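Local coordinates for formylmethanofuran--tetrahydromethanopterin formyltransferase (PDB 1M5S), which catalyses the reversible transfer of a formyl group from formylmethanofuran to tetrahydromethanopterin, a step of methanogenesis from carbon dioxide, at residues A159-G164 / E255-A260; N165-G170 / E222-S227; L177-A182 / V269-V274; V184-E189 / M261-K266. One frame throughout, in Å; residues are numbered along the deposited sequence.

All four contacts lie in the sequence range of the proximal lobe, and all are buried. Contacts 1 and 4 sit about 10 and 12 Å from the centre of the chain. Contacts 2 and 3 sit about 20 Å out. Other subunits touch contacts 2, 3 and 4, but not contact 1. Contacts 1 and 2 share strand 147-170, contacts 1 and 4 share helix 254-268, and contacts 3 and 4 share helix 173-187. Contact 1 joins strand to helix through isoleucines. Contact 4 sets a threonine and an isoleucine of one helix on the alanine and glycine of the other, and contact 3 sets a turn against helix 173-187 through methyls. Contact 2 alone is aromatic.

Contact 1: residues A159-G164 / E255-A260; sequences AGIAGG and ESIKAA
The flat group here is a backbone one, the peptide that follows Ile161. The CD1 methyl of Ile257 stands off the plane of this peptide and comes 3.8 Å from Ile161 O. No aromatic ring takes part between the two segments. The same methyl also meets the side chain of Ile161, with Ile257 CD1 4.0 Å from Ile161 CB and 4.2 Å from Ile161 CG2. The two isoleucine side chains run at a slant to each other. In Ile257, CG1 is anti to the carbonyl carbon (chi1 -54°). This turns the CD1 arm to the strand at Ile161, while the CG2 branch serves a second site, 4.1 Å from the CA of Gly164. Glycine suits that second place. A CB on Gly164 would sit about 2.5 Å from Ile257 CG2, which is a clash. The contact is wholly apolar on the side-chain side, and no hydrogen bond crosses it. Phe291 of strand 289-292 touches both isoleucines and adds to the apolar cluster, as do Tyr289 and Ala15 at Ile161. Backbone bonds from Ile161 to Gly251 and from Gly164 to Ile249 tie this strand to strand 243-251. Helix 254-268 thus lies on strand 147-170 with Ile257 directed toward the strand. This is the helix-on-sheet packing of an alpha/beta sandwich, here in the proximal lobe of the FTR family.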
loop_
_atom_site.group_PDB
_atom_site.type_symbol
_atom_site.label_atom_id
_atom_site.label_comp_id
_atom_site.label_asym_id
_atom_site.label_seq_id
_atom_site.Cartn_x
_atom_site.Cartn_y
_atom_site.Cartn_z
ATOM N N ALA A 159 -9.940 -23.516 -22.148
ATOM C CA ALA A 159 -11.277 -23.704 -21.592
ATOM C C ALA A 159 -11.131 -23.908 -20.087
ATOM O O ALA A 159 -10.535 -24.897 -19.633
ATOM C CB ALA A 159 -11.948 -24.928 -22.231
ATOM N N GLY A 160 -11.528 -22.889 -19.333
ATOM C CA GLY A 160 -11.369 -22.927 -17.895
ATOM C C GLY A 160 -12.698 -22.975 -17.180
ATOM O O GLY A 160 -13.718 -23.353 -17.757
ATOM N N ILE A 161 -12.694 -22.511 -15.936
ATOM C CA ILE A 161 -13.830 -22.671 -15.042
ATOM C C ILE A 161 -14.080 -21.362 -14.305
ATOM O O ILE A 161 -13.174 -20.805 -13.706
ATOM C CB ILE A 161 -13.554 -23.779 -14.003
ATOM C CG1 ILE A 161 -13.044 -25.047 -14.696
ATOM C CG2 ILE A 161 -14.812 -24.079 -13.215
ATOM C CD1 ILE A 161 -12.475 -26.072 -13.753
ATOM N N ALA A 162 -15.300 -20.854 -14.399
ATOM C CA ALA A 162 -15.694 -19.659 -13.667
ATOM C C ALA A 162 -16.796 -19.995 -12.662
ATOM O O ALA A 162 -17.628 -20.861 -12.921
ATOM C CB ALA A 162 -16.181 -18.601 -14.634
ATOM N N GLY A 163 -16.754 -19.367 -11.489
ATOM C CA GLY A 163 -17.872 -19.471 -10.568
ATOM C C GLY A 163 -17.706 -20.429 -9.401
ATOM O O GLY A 163 -18.665 -20.650 -8.662
ATOM N N GLY A 164 -16.522 -21.021 -9.240
ATOM C CA GLY A 164 -16.193 -21.664 -7.970
ATOM C C GLY A 164 -16.307 -20.660 -6.824
ATOM O O GLY A 164 -16.077 -19.466 -7.027
ATOM N N GLU A 255 -8.540 -28.668 -10.181
ATOM C CA GLU A 255 -7.610 -28.835 -9.063
ATOM C C GLU A 255 -7.223 -27.494 -8.438
ATOM O O GLU A 255 -7.058 -27.393 -7.220
ATOM C CB GLU A 255 -6.348 -29.571 -9.526
ATOM C CG GLU A 255 -6.615 -30.948 -10.138
ATOM C CD GLU A 255 -6.690 -30.920 -11.667
ATOM O OE1 GLU A 255 -7.740 -30.522 -12.226
ATOM O OE2 GLU A 255 -5.698 -31.319 -12.316
ATOM N N SER A 256 -7.113 -26.468 -9.280
ATOM C CA SER A 256 -6.692 -25.143 -8.848
ATOM C C SER A 256 -7.828 -24.437 -8.131
ATOM O O SER A 256 -7.605 -23.770 -7.121
ATOM C CB SER A 256 -6.239 -24.308 -10.047
ATOM O OG SER A 256 -5.062 -24.851 -10.619
ATOM N N ILE A 257 -9.043 -24.594 -8.649
ATOM C CA ILE A 257 -10.222 -24.064 -7.985
ATOM C C ILE A 257 -10.366 -24.685 -6.600
ATOM O O ILE A 257 -10.621 -23.983 -5.624
ATOM C CB ILE A 257 -11.496 -24.354 -8.786
ATOM C CG1 ILE A 257 -11.339 -23.847 -10.220
ATOM C CG2 ILE A 257 -12.694 -23.717 -8.095
ATOM C CD1 ILE A 257 -12.034 -22.551 -10.500
ATOM N N LYS A 258 -10.130 -25.991 -6.507
ATOM C CA LYS A 258 -10.246 -26.693 -5.233
ATOM C C LYS A 258 -9.183 -26.241 -4.247
ATOM O O LYS A 258 -9.475 -26.010 -3.075
ATOM C CB LYS A 258 -10.151 -28.206 -5.440
ATOM C CG LYS A 258 -11.427 -28.808 -5.998
ATOM C CD LYS A 258 -11.244 -30.247 -6.461
ATOM C CE LYS A 258 -12.474 -30.704 -7.246
ATOM N NZ LYS A 258 -12.439 -32.155 -7.579
ATOM N N ALA A 259 -7.954 -26.104 -4.729
ATOM C CA ALA A 259 -6.861 -25.609 -3.903
ATOM C C ALA A 259 -7.204 -24.233 -3.331
ATOM O O ALA A 259 -6.924 -23.957 -2.162
ATOM C CB ALA A 259 -5.574 -25.540 -4.719
ATOM N N ALA A 260 -7.874 -23.413 -4.139
ATOM C CA ALA A 260 -8.231 -22.050 -3.755
ATOM C C ALA A 260 -9.388 -22.029 -2.760
ATOM O O ALA A 260 -9.351 -21.290 -1.782
ATOM C CB ALA A 260 -8.583 -21.227 -4.995
#

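Contact 2: residues N165-G170 / E222-S227; sequences NFFIFG and ERFCPS
Phe167 and Phe169 of the strand both reach the ring of Phe224, which comes from the loop between strands 193-194 and 243-251. The core of the contact is a T-shaped (edge-to-face) aromatic pair. At the start of the segment, Asn165 is held by its side chain, its OD1 accepting a bond from Gly280 N. Phe166 points to the other side of the strand and packs on Ala183 of helix 173-187. Phe167 comes next and turns its ring edge to Phe224. Its CE2 lies over the centre of the Phe224 ring, 4.0 Å above the plane. The ring centroids are 5.2 Å apart and the planes meet at 62°. CG of Phe167 is anti to its carbonyl carbon (chi1 -76°), which carries the ring out toward the loop. Met145 of the second subunit packs on both Phe167 and Phe224, so this pair helps to line a subunit interface. Replacing Phe167 by an alanine would probably leave the face of Phe224 without its edge partner and open a gap beside Met145 of that subunit. Ile168 turns back, like Phe166, to the helix side, where it touches Ala179 and Ala180. Phe169 does not start out toward the loop, but the end of its ring comes nearer to it. Its ring has a cation-pi contact with Lys276 and touches Ile237 and Val241. Its far end approaches Phe224 at the edge, in the plane of that ring, with Phe169 CZ 3.8 Å from Phe224 CE2.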
loop_
_atom_site.group_PDB
_atom_site.type_symbol
_atom_site.label_atom_id
_atom_site.label_comp_id
_atom_site.label_asym_id
_atom_site.label_seq_id
_atom_site.Cartn_x
_atom_site.Cartn_y
_atom_site.Cartn_z
ATOM N N ASN A 165 -16.779 -21.088 -5.659
ATOM C CA ASN A 165 -17.064 -20.129 -4.598
ATOM C C ASN A 165 -17.284 -20.773 -3.238
ATOM O O ASN A 165 -17.423 -21.993 -3.133
ATOM C CB ASN A 165 -18.289 -19.274 -4.971
ATOM C CG ASN A 165 -19.598 -20.030 -4.834
ATOM O OD1 ASN A 165 -20.180 -20.095 -3.755
ATOM N ND2 ASN A 165 -20.074 -20.592 -5.936
ATOM N N PHE A 166 -17.223 -19.951 -2.193
ATOM C CA PHE A 166 -17.777 -20.306 -0.892
ATOM C C PHE A 166 -18.305 -19.060 -0.182
ATOM O O PHE A 166 -17.981 -17.931 -0.566
ATOM C CB PHE A 166 -16.730 -21.034 -0.035
ATOM C CG PHE A 166 -15.499 -20.216 0.260
ATOM C CD1 PHE A 166 -15.441 -19.404 1.394
ATOM C CD2 PHE A 166 -14.397 -20.259 -0.592
ATOM C CE1 PHE A 166 -14.303 -18.647 1.671
ATOM C CE2 PHE A 166 -13.256 -19.503 -0.322
ATOM C CZ PHE A 166 -13.213 -18.694 0.813
ATOM N N PHE A 167 -19.260 -19.273 0.718
ATOM C CA PHE A 167 -19.887 -18.196 1.483
ATOM C C PHE A 167 -19.284 -18.149 2.889
ATOM O O PHE A 167 -18.905 -19.182 3.442
ATOM C CB PHE A 167 -21.396 -18.436 1.596
ATOM C CG PHE A 167 -22.174 -18.119 0.344
ATOM C CD1 PHE A 167 -21.659 -18.397 -0.912
ATOM C CD2 PHE A 167 -23.445 -17.562 0.431
ATOM C CE1 PHE A 167 -22.398 -18.125 -2.061
ATOM C CE2 PHE A 167 -24.187 -17.287 -0.712
ATOM C CZ PHE A 167 -23.662 -17.570 -1.957
ATOM N N ILE A 168 -19.184 -16.949 3.449
ATOM C CA ILE A 168 -18.687 -16.756 4.811
ATOM C C ILE A 168 -19.750 -16.019 5.604
ATOM O O ILE A 168 -20.079 -14.867 5.296
ATOM C CB ILE A 168 -17.388 -15.901 4.859
ATOM C CG1 ILE A 168 -16.300 -16.512 3.981
ATOM C CG2 ILE A 168 -16.864 -15.806 6.296
ATOM C CD1 ILE A 168 -15.151 -15.556 3.726
ATOM N N PHE A 169 -20.309 -16.705 6.599
ATOM C CA PHE A 169 -21.297 -16.124 7.509
ATOM C C PHE A 169 -20.567 -15.595 8.748
ATOM O O PHE A 169 -19.807 -16.327 9.382
ATOM C CB PHE A 169 -22.310 -17.193 7.951
ATOM C CG PHE A 169 -23.191 -17.704 6.845
ATOM C CD1 PHE A 169 -22.645 -18.341 5.733
ATOM C CD2 PHE A 169 -24.573 -17.597 6.943
ATOM C CE1 PHE A 169 -23.460 -18.865 4.738
ATOM C CE2 PHE A 169 -25.399 -18.118 5.953
ATOM C CZ PHE A 169 -24.841 -18.753 4.850
ATOM N N GLY A 170 -20.802 -14.338 9.102
ATOM C CA GLY A 170 -20.145 -13.791 10.274
ATOM C C GLY A 170 -21.119 -13.163 11.251
ATOM O O GLY A 170 -22.210 -12.738 10.857
ATOM N N GLU A 222 -32.832 -12.866 -1.597
ATOM C CA GLU A 222 -33.314 -12.359 -0.311
ATOM C C GLU A 222 -33.122 -13.351 0.841
ATOM O O GLU A 222 -33.226 -12.976 2.009
ATOM C CB GLU A 222 -34.796 -11.964 -0.420
ATOM C CG GLU A 222 -35.763 -13.133 -0.657
ATOM C CD GLU A 222 -35.736 -13.661 -2.084
ATOM O OE1 GLU A 222 -35.356 -12.898 -2.999
ATOM O OE2 GLU A 222 -36.102 -14.840 -2.293
ATOM N N ARG A 223 -32.815 -14.604 0.507
ATOM C CA ARG A 223 -32.626 -15.651 1.509
ATOM C C ARG A 223 -31.283 -15.538 2.215
ATOM O O ARG A 223 -31.054 -16.214 3.217
ATOM C CB ARG A 223 -32.731 -17.041 0.874
ATOM C CG ARG A 223 -34.056 -17.334 0.191
ATOM C CD ARG A 223 -34.081 -18.755 -0.359
ATOM N NE ARG A 223 -34.529 -19.722 0.644
ATOM C CZ ARG A 223 -33.943 -20.892 0.887
ATOM N NH1 ARG A 223 -34.447 -21.704 1.808
ATOM N NH2 ARG A 223 -32.842 -21.244 0.229
ATOM N N PHE A 224 -30.366 -14.764 1.635
ATOM C CA PHE A 224 -29.048 -14.544 2.231
ATOM C C PHE A 224 -28.806 -13.077 2.558
ATOM O O PHE A 224 -27.663 -12.652 2.699
ATOM C CB PHE A 224 -27.943 -15.039 1.296
ATOM C CG PHE A 224 -27.915 -16.527 1.120
ATOM C CD1 PHE A 224 -28.557 -17.122 0.040
ATOM C CD2 PHE A 224 -27.194 -17.326 1.994
ATOM C CE1 PHE A 224 -28.473 -18.492 -0.169
ATOM C CE2 PHE A 224 -27.102 -18.697 1.795
ATOM C CZ PHE A 224 -27.744 -19.281 0.710
ATOM N N CYS A 225 -29.888 -12.312 2.671
ATOM C CA CYS A 225 -29.814 -10.907 3.059
ATOM C C CYS A 225 -30.141 -10.723 4.543
ATOM O O CYS A 225 -31.310 -10.754 4.935
ATOM C CB CYS A 225 -30.779 -10.072 2.210
ATOM S SG CYS A 225 -30.417 -10.090 0.446
ATOM N N PRO A 226 -29.112 -10.494 5.383
ATOM C CA PRO A 226 -29.277 -10.454 6.840
ATOM C C PRO A 226 -30.162 -9.313 7.341
ATOM O O PRO A 226 -30.915 -9.486 8.298
ATOM C CB PRO A 226 -27.838 -10.333 7.358
ATOM C CG PRO A 226 -27.016 -10.923 6.279
ATOM C CD PRO A 226 -27.686 -10.461 5.018
ATOM N N SER A 227 -30.098 -8.166 6.670
ATOM C CA SER A 227 -30.848 -6.986 7.094
ATOM C C SER A 227 -32.372 -7.147 6.955
ATOM O O SER A 227 -33.131 -6.311 7.442
ATOM C CB SER A 227 -30.381 -5.752 6.312
ATOM O OG SER A 227 -30.797 -5.807 4.956
#

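Contact 3: residues L177-A182 / V269-V274; sequences LTAAEA and VTVPGV
Helix 173-187 and the type II turn from Val271 to Val274 come closest at Ala179 and Val271, whose CA atoms are 5.7 Å apart. Gly273 takes a positive phi (108°) in this turn, where a side chain would jam against the carbonyl O before it. Val271 carries most of the contact with one branch. With CG1 anti to the backbone N (chi1 176°), CG2 falls anti to the carbonyl carbon, beside the backbone N, and is the branch that meets the helix. Val271 CG2 comes 3.6 Å from Ala179 CA and 4.0 Å from Ala179 CB, so it rests on the backbone as much as on the methyl. The same CG2 meets Thr178 CG2 at 4.1 Å. Val274 adds a second methyl, its CG2 lying 3.8 Å from Ala179 CB. Ala179 thus has a valine methyl from each end of the turn. The hydroxyl of Thr178 is bonded to Met174 O, one turn back in its own helix. Met174 of the fourth subunit also packs on Thr178 and Val271. No hydrogen bond crosses, so between these two segments the contact rests on van der Waals packing of methyls against methyls and backbone.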
loop_
_atom_site.group_PDB
_atom_site.type_symbol
_atom_site.label_atom_id
_atom_site.label_comp_id
_atom_site.label_asym_id
_atom_site.label_seq_id
_atom_site.Cartn_x
_atom_site.Cartn_y
_atom_site.Cartn_z
ATOM N N LEU A 177 -16.113 -9.800 6.550
ATOM C CA LEU A 177 -15.247 -9.141 5.577
ATOM C C LEU A 177 -13.771 -9.462 5.807
ATOM O O LEU A 177 -13.025 -9.676 4.856
ATOM C CB LEU A 177 -15.452 -7.624 5.610
ATOM C CG LEU A 177 -14.656 -6.822 4.568
ATOM C CD1 LEU A 177 -14.789 -7.466 3.183
ATOM C CD2 LEU A 177 -15.153 -5.391 4.545
ATOM N N THR A 178 -13.348 -9.465 7.069
ATOM C CA THR A 178 -11.953 -9.748 7.407
ATOM C C THR A 178 -11.605 -11.184 7.028
ATOM O O THR A 178 -10.524 -11.452 6.500
ATOM C CB THR A 178 -11.695 -9.534 8.907
ATOM O OG1 THR A 178 -11.985 -8.170 9.235
ATOM C CG2 THR A 178 -10.243 -9.837 9.260
ATOM N N ALA A 179 -12.576 -12.076 7.212
ATOM C CA ALA A 179 -12.439 -13.469 6.814
ATOM C C ALA A 179 -12.291 -13.589 5.294
ATOM O O ALA A 179 -11.390 -14.273 4.808
ATOM C CB ALA A 179 -13.644 -14.272 7.311
ATOM N N ALA A 180 -13.076 -12.798 4.565
ATOM C CA ALA A 180 -13.002 -12.745 3.108
ATOM C C ALA A 180 -11.663 -12.175 2.659
ATOM O O ALA A 180 -11.006 -12.720 1.770
ATOM C CB ALA A 180 -14.138 -11.900 2.558
ATOM N N GLU A 181 -11.223 -11.124 3.341
ATOM C CA GLU A 181 -9.946 -10.483 3.028
ATOM C C GLU A 181 -8.788 -11.466 3.186
ATOM O O GLU A 181 -7.937 -11.568 2.298
ATOM C CB GLU A 181 -9.735 -9.269 3.938
ATOM C CG GLU A 181 -8.427 -8.540 3.720
ATOM C CD GLU A 181 -8.235 -7.372 4.664
ATOM O OE1 GLU A 181 -9.231 -6.906 5.268
ATOM O OE2 GLU A 181 -7.085 -6.894 4.773
ATOM N N ALA A 182 -8.784 -12.207 4.294
ATOM C CA ALA A 182 -7.755 -13.216 4.553
ATOM C C ALA A 182 -7.793 -14.314 3.495
ATOM O O ALA A 182 -6.747 -14.728 2.992
ATOM C CB ALA A 182 -7.943 -13.821 5.931
ATOM N N VAL A 269 -11.795 -19.296 8.393
ATOM C CA VAL A 269 -12.240 -19.764 9.710
ATOM C C VAL A 269 -11.269 -19.444 10.849
ATOM O O VAL A 269 -11.525 -19.806 11.997
ATOM C CB VAL A 269 -12.539 -21.299 9.733
ATOM C CG1 VAL A 269 -13.562 -21.653 8.669
ATOM C CG2 VAL A 269 -11.250 -22.098 9.564
ATOM N N THR A 270 -10.161 -18.774 10.542
ATOM C CA THR A 270 -9.240 -18.336 11.591
ATOM C C THR A 270 -9.686 -17.026 12.236
ATOM O O THR A 270 -9.174 -16.650 13.287
ATOM C CB THR A 270 -7.788 -18.179 11.064
ATOM O OG1 THR A 270 -7.735 -17.159 10.058
ATOM C CG2 THR A 270 -7.295 -19.482 10.474
ATOM N N VAL A 271 -10.657 -16.356 11.612
ATOM C CA VAL A 271 -11.193 -15.086 12.109
ATOM C C VAL A 271 -12.315 -15.334 13.119
ATOM O O VAL A 271 -13.337 -15.929 12.785
ATOM C CB VAL A 271 -11.752 -14.211 10.942
ATOM C CG1 VAL A 271 -12.407 -12.931 11.490
ATOM C CG2 VAL A 271 -10.630 -13.858 9.957
ATOM N N PRO A 272 -12.143 -14.861 14.368
ATOM C CA PRO A 272 -13.149 -15.110 15.409
ATOM C C PRO A 272 -14.498 -14.478 15.078
ATOM O O PRO A 272 -14.560 -13.342 14.600
ATOM C CB PRO A 272 -12.525 -14.498 16.669
ATOM C CG PRO A 272 -11.519 -13.499 16.147
ATOM C CD PRO A 272 -10.974 -14.138 14.904
ATOM N N GLY A 273 -15.561 -15.255 15.244
ATOM C CA GLY A 273 -16.901 -14.745 15.015
ATOM C C GLY A 273 -17.524 -15.311 13.755
ATOM O O GLY A 273 -18.715 -15.117 13.508
ATOM N N VAL A 274 -16.698 -15.919 12.908
ATOM C CA VAL A 274 -17.199 -16.601 11.720
ATOM C C VAL A 274 -18.053 -17.773 12.188
ATOM O O VAL A 274 -17.676 -18.483 13.117
ATOM C CB VAL A 274 -16.046 -17.113 10.839
ATOM C CG1 VAL A 274 -16.591 -17.981 9.712
ATOM C CG2 VAL A 274 -15.264 -15.934 10.274
#

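Contact 4: residues V184-E189 / M261-K266; sequences VDTIAE and MKAGIK
Thr186 and Ala263 meet methyl to methyl between two helices. Thr186 CG2 lies 3.8 Å from Ala263 CB, and the same CG2 is 4.0 Å from Ala263 O. The threonine divides its two branches by chemistry. CG2 is anti to the backbone N and faces the partner helix. OG1 is anti to the carbonyl carbon (chi1 -50°) and is bonded to Ala182 O in its own helix. The hydroxyl is therefore satisfied without the other segment. Ile187 makes the second contact from a different angle. Its CB does not head straight for helix 254-268, but the end of its side chain bends nearer. It passes alongside Gly264, with Ile187 CG1 4.4 Å from Gly264 CA. These two residues mark the closest approach of the backbones, 6.1 Å between their CA atoms. A side chain at Gly264 would be tight here, since a CB would come within about 3.2 Å of Ile187 CD1. Ala263 and Gly264 in succession thus keep this side of helix 254-268 low where Thr186 and Ile187 come against it. No hydrogen bond links the segments. Pro62 of the third subunit packs on Thr186, so that end of the contact meets the assembly. On its own chain, Ile187 also touches Ala260, one helical turn before Gly264. Toward strand 243-251, Ile187 packs on Ile247 and Ile249, and Met261 packs on Ile249. Helices 173-187 and 254-268 therefore lie side by side over strand 243-251.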
loop_
_atom_site.group_PDB
_atom_site.type_symbol
_atom_site.label_atom_id
_atom_site.label_comp_id
_atom_site.label_asym_id
_atom_site.label_seq_id
_atom_site.Cartn_x
_atom_site.Cartn_y
_atom_site.Cartn_z
ATOM N N VAL A 184 -8.969 -14.031 0.353
ATOM C CA VAL A 184 -8.515 -13.452 -0.909
ATOM C C VAL A 184 -6.990 -13.283 -0.977
ATOM O O VAL A 184 -6.379 -13.560 -2.013
ATOM C CB VAL A 184 -9.214 -12.102 -1.162
ATOM C CG1 VAL A 184 -8.539 -11.339 -2.307
ATOM C CG2 VAL A 184 -10.668 -12.358 -1.494
ATOM N N ASP A 185 -6.373 -12.875 0.134
ATOM C CA ASP A 185 -4.918 -12.751 0.202
ATOM C C ASP A 185 -4.267 -14.116 0.024
ATOM O O ASP A 185 -3.194 -14.228 -0.564
ATOM C CB ASP A 185 -4.483 -12.160 1.548
ATOM C CG ASP A 185 -4.731 -10.662 1.647
ATOM O OD1 ASP A 185 -4.802 -9.972 0.607
ATOM O OD2 ASP A 185 -4.827 -10.159 2.781
ATOM N N THR A 186 -4.900 -15.144 0.581
ATOM C CA THR A 186 -4.390 -16.510 0.489
ATOM C C THR A 186 -4.491 -17.032 -0.942
ATOM O O THR A 186 -3.539 -17.592 -1.478
ATOM C CB THR A 186 -5.180 -17.450 1.408
ATOM O OG1 THR A 186 -5.244 -16.873 2.714
ATOM C CG2 THR A 186 -4.504 -18.805 1.500
ATOM N N ILE A 187 -5.643 -16.804 -1.562
ATOM C CA ILE A 187 -5.875 -17.238 -2.930
ATOM C C ILE A 187 -4.949 -16.520 -3.918
ATOM O O ILE A 187 -4.485 -17.131 -4.877
ATOM C CB ILE A 187 -7.358 -17.034 -3.320
ATOM C CG1 ILE A 187 -8.235 -17.938 -2.445
ATOM C CG2 ILE A 187 -7.575 -17.354 -4.798
ATOM C CD1 ILE A 187 -9.712 -17.666 -2.556
ATOM N N ALA A 188 -4.548 -15.290 -3.595
ATOM C CA ALA A 188 -3.653 -14.539 -4.474
ATOM C C ALA A 188 -2.202 -15.038 -4.400
ATOM O O ALA A 188 -1.354 -14.610 -5.185
ATOM C CB ALA A 188 -3.728 -13.048 -4.162
ATOM N N GLU A 189 -1.928 -15.963 -3.482
ATOM C CA GLU A 189 -0.630 -16.643 -3.453
ATOM C C GLU A 189 -0.629 -17.855 -4.384
ATOM O O GLU A 189 0.423 -18.424 -4.665
ATOM C CB GLU A 189 -0.286 -17.134 -2.045
ATOM C CG GLU A 189 -0.259 -16.088 -0.941
ATOM C CD GLU A 189 -0.158 -16.718 0.458
ATOM O OE1 GLU A 189 -0.284 -17.962 0.587
ATOM O OE2 GLU A 189 0.028 -15.967 1.439
ATOM N N MET A 261 -10.417 -22.831 -3.017
ATOM C CA MET A 261 -11.553 -22.950 -2.104
ATOM C C MET A 261 -11.113 -23.474 -0.740
ATOM O O MET A 261 -11.480 -22.919 0.296
ATOM C CB MET A 261 -12.612 -23.881 -2.695
ATOM C CG MET A 261 -13.276 -23.327 -3.945
ATOM S SD MET A 261 -14.499 -24.441 -4.678
ATOM C CE MET A 261 -15.803 -24.351 -3.492
ATOM N N LYS A 262 -10.249 -24.484 -0.751
ATOM C CA LYS A 262 -9.760 -25.080 0.481
ATOM C C LYS A 262 -8.905 -24.089 1.289
ATOM O O LYS A 262 -9.152 -23.882 2.479
ATOM C CB LYS A 262 -8.957 -26.346 0.164
ATOM C CG LYS A 262 -8.402 -27.072 1.383
ATOM C CD LYS A 262 -7.648 -28.314 0.973
ATOM C CE LYS A 262 -7.009 -28.984 2.166
ATOM N NZ LYS A 262 -6.369 -30.270 1.783
ATOM N N ALA A 263 -7.919 -23.474 0.635
ATOM C CA ALA A 263 -7.029 -22.514 1.293
ATOM C C ALA A 263 -7.805 -21.296 1.782
ATOM O O ALA A 263 -7.602 -20.819 2.907
ATOM C CB ALA A 263 -5.924 -22.079 0.336
ATOM N N GLY A 264 -8.758 -20.858 0.963
ATOM C CA GLY A 264 -9.573 -19.706 1.310
ATOM C C GLY A 264 -10.463 -19.963 2.509
ATOM O O GLY A 264 -10.607 -19.094 3.372
ATOM N N ILE A 265 -11.054 -21.159 2.569
ATOM C CA ILE A 265 -11.915 -21.537 3.681
ATOM C C ILE A 265 -11.093 -21.681 4.957
ATOM O O ILE A 265 -11.483 -21.178 6.006
ATOM C CB ILE A 265 -12.674 -22.861 3.384
ATOM C CG1 ILE A 265 -13.840 -22.584 2.430
ATOM C CG2 ILE A 265 -13.204 -23.487 4.682
ATOM C CD1 ILE A 265 -14.440 -23.824 1.813
ATOM N N LYS A 266 -9.908 -22.278 4.839
ATOM C CA LYS A 266 -9.053 -22.515 6.003
ATOM C C LYS A 266 -8.505 -21.214 6.593
ATOM O O LYS A 266 -8.243 -21.132 7.794
ATOM C CB LYS A 266 -7.898 -23.452 5.635
ATOM C CG LYS A 266 -8.352 -24.834 5.181
ATOM C CD LYS A 266 -7.684 -25.932 5.976
ATOM C CE LYS A 266 -6.223 -26.083 5.611
ATOM N NZ LYS A 266 -5.574 -27.123 6.451
#